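Local atomic coordinates of envelopment polyprotein (Bovine Schmallenberg virus BH80/Germany/2011, PDB entry 7A56), a protein that probably drives fusion of the viral envelope with a host cell membrane during entry, as a class II fusion glycoprotein caught in its postfusion conformation. Residues 398-403 with 407-412. Sequence-based numbering, arbitrary orientation.
Sequences KIIAVD and SEYSIK. With PO4 (phosphate ion), chain J.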
loop_
_atom_site.group_PDB
_atom_site.type_symbol
_atom_site.label_atom_id
_atom_site.label_comp_id
_atom_site.label_asym_id
_atom_site.label_seq_id
_atom_site.Cartn_x
_atom_site.Cartn_y
_atom_site.Cartn_z
ATOM N N LYS A 398 12.528 -10.859 -4.809
ATOM C CA LYS A 398 12.434 -11.903 -5.841
ATOM C C LYS A 398 13.491 -11.762 -6.927
ATOM O O LYS A 398 13.864 -12.761 -7.536
ATOM C CB LYS A 398 11.037 -11.900 -6.506
ATOM C CG LYS A 398 9.862 -12.093 -5.552
ATOM C CD LYS A 398 9.971 -13.472 -4.860
ATOM C CE LYS A 398 9.950 -14.664 -5.851
ATOM N NZ LYS A 398 9.999 -16.002 -5.110
ATOM N N ILE A 399 14.044 -10.573 -7.112
ATOM C CA ILE A 399 15.082 -10.373 -8.120
ATOM C C ILE A 399 16.125 -9.481 -7.481
ATOM O O ILE A 399 15.817 -8.669 -6.595
ATOM C CB ILE A 399 14.514 -9.743 -9.419
ATOM C CG1 ILE A 399 14.025 -8.354 -9.132
ATOM C CG2 ILE A 399 13.327 -10.521 -9.941
ATOM C CD1 ILE A 399 13.859 -7.533 -10.391
ATOM N N ILE A 400 17.373 -9.665 -7.900
ATOM C CA ILE A 400 18.496 -8.911 -7.359
ATOM C C ILE A 400 19.330 -8.361 -8.517
ATOM O O ILE A 400 19.623 -9.072 -9.487
ATOM C CB ILE A 400 19.352 -9.782 -6.407
ATOM C CG1 ILE A 400 20.318 -8.920 -5.559
ATOM C CG2 ILE A 400 20.040 -10.913 -7.205
ATOM C CD1 ILE A 400 21.054 -9.730 -4.458
ATOM N N ALA A 401 19.720 -7.087 -8.418
ATOM C CA ALA A 401 20.583 -6.523 -9.451
ATOM C C ALA A 401 22.017 -6.956 -9.188
ATOM O O ALA A 401 22.486 -6.900 -8.061
ATOM C CB ALA A 401 20.505 -5.000 -9.459
ATOM N N VAL A 402 22.712 -7.384 -10.236
ATOM C CA VAL A 402 24.108 -7.796 -10.127
ATOM C C VAL A 402 24.970 -6.801 -10.892
ATOM O O VAL A 402 24.538 -6.186 -11.889
ATOM C CB VAL A 402 24.357 -9.246 -10.622
ATOM C CG1 VAL A 402 23.482 -10.242 -9.797
ATOM C CG2 VAL A 402 24.096 -9.415 -12.126
ATOM N N ASP A 403 26.197 -6.671 -10.434
ATOM C CA ASP A 403 27.051 -5.565 -10.826
ATOM C C ASP A 403 28.490 -6.054 -10.754
ATOM O O ASP A 403 28.924 -6.518 -9.700
ATOM C CB ASP A 403 26.772 -4.377 -9.889
ATOM C CG ASP A 403 27.697 -3.168 -10.105
ATOM O OD1 ASP A 403 28.353 -3.045 -11.146
ATOM O OD2 ASP A 403 27.747 -2.309 -9.198
ATOM N N SER A 407 30.977 -6.631 -5.218
ATOM C CA SER A 407 31.174 -8.046 -4.939
ATOM C C SER A 407 30.342 -8.552 -3.769
ATOM O O SER A 407 30.019 -9.743 -3.728
ATOM C CB SER A 407 32.648 -8.325 -4.663
ATOM O OG SER A 407 32.883 -8.294 -3.274
ATOM N N GLU A 408 29.984 -7.676 -2.835
ATOM C CA GLU A 408 29.288 -8.060 -1.611
ATOM C C GLU A 408 27.812 -7.690 -1.715
ATOM O O GLU A 408 27.468 -6.568 -2.113
ATOM C CB GLU A 408 29.944 -7.389 -0.400
ATOM C CG GLU A 408 31.302 -7.972 -0.091
ATOM C CD GLU A 408 31.941 -7.347 1.137
ATOM O OE1 GLU A 408 31.286 -6.505 1.805
ATOM O OE2 GLU A 408 33.103 -7.704 1.443
ATOM N N TYR A 409 26.945 -8.656 -1.406
ATOM C CA TYR A 409 25.492 -8.519 -1.460
ATOM C C TYR A 409 24.947 -9.131 -0.178
ATOM O O TYR A 409 25.501 -10.114 0.300
ATOM C CB TYR A 409 24.898 -9.255 -2.687
ATOM C CG TYR A 409 25.427 -8.739 -4.003
ATOM C CD1 TYR A 409 26.692 -9.103 -4.456
ATOM C CD2 TYR A 409 24.655 -7.870 -4.796
ATOM C CE1 TYR A 409 27.192 -8.608 -5.643
ATOM C CE2 TYR A 409 25.146 -7.374 -6.000
ATOM C CZ TYR A 409 26.403 -7.741 -6.405
ATOM O OH TYR A 409 26.884 -7.242 -7.565
ATOM N N SER A 410 23.908 -8.549 0.416
ATOM C CA SER A 410 23.327 -9.180 1.600
ATOM C C SER A 410 21.825 -9.318 1.432
ATOM O O SER A 410 21.179 -8.446 0.855
ATOM C CB SER A 410 23.634 -8.403 2.887
ATOM O OG SER A 410 23.273 -7.055 2.757
ATOM N N ILE A 411 21.271 -10.410 1.966
ATOM C CA ILE A 411 19.841 -10.695 1.865
ATOM C C ILE A 411 19.345 -11.181 3.217
ATOM O O ILE A 411 20.110 -11.684 4.041
ATOM C CB ILE A 411 19.505 -11.769 0.810
ATOM C CG1 ILE A 411 20.076 -13.133 1.185
ATOM C CG2 ILE A 411 19.896 -11.304 -0.594
ATOM C CD1 ILE A 411 19.922 -14.149 0.056
ATOM N N LYS A 412 18.037 -11.047 3.428
ATOM C CA LYS A 412 17.398 -11.557 4.634
ATOM C C LYS A 412 16.460 -12.694 4.250
ATOM O O LYS A 412 15.793 -12.629 3.209
ATOM C CB LYS A 412 16.659 -10.436 5.365
ATOM C CG LYS A 412 15.772 -10.889 6.495
ATOM C CD LYS A 412 15.155 -9.695 7.223
ATOM C CE LYS A 412 14.039 -8.998 6.426
ATOM N NZ LYS A 412 13.153 -8.128 7.304
HETATM P P PO4 J . 9.534 -19.389 -6.390
HETATM O O1 PO4 J . 8.230 -19.683 -5.698
HETATM O O2 PO4 J . 10.683 -19.832 -5.494
HETATM O O3 PO4 J . 9.689 -17.921 -6.713
HETATM O O4 PO4 J . 9.573 -20.132 -7.703
#
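Ile400 and Tyr409 face each other across what looks like a small beta-sandwich, two four-stranded antiparallel sheets packed face to face, with strand 399-402 in one and strand 408-414 in the other. The axes of residues 399-402 and 408-412 run nearly antiparallel, at 167°. They pass 9.7 Å apart, too far for a backbone ladder, so side chains join them; each strand pairs within its own sheet, Ile400 with Cys387 and Tyr409 with Leu377.

Apolar side chains meet between the layers. Ile400 has CG1 anti to its backbone N (chi1 -166°), and the extended branch delivers CD1 to the ring of Tyr409, 4.1 Å from CD2, in an oblique approach. The same CD1 methyl lies 4.3 Å from Ile411 CG2, touching both neighbours. Branched Val402 and Ile411 suit strands and pack further against Cys387 and Ile389 of strand 385-391.

Tyr409 is long enough to span the gap and still bring a polar end to the opposite backbone. Tyr409 CE2 lies 3.4 Å from Ala401 O, oblique to the ring.

Polar contacts gather at the hydroxyl, which also hydrogen-bonds Gln406 O in the turn linking the strands, while Asp403 OD1 takes the N-H of Met405. At the ring edge, close to its plane, Asp403 N donates a weak, bent bond to Tyr409 OH, 3.0 Å long with an N-H...O angle of 130°.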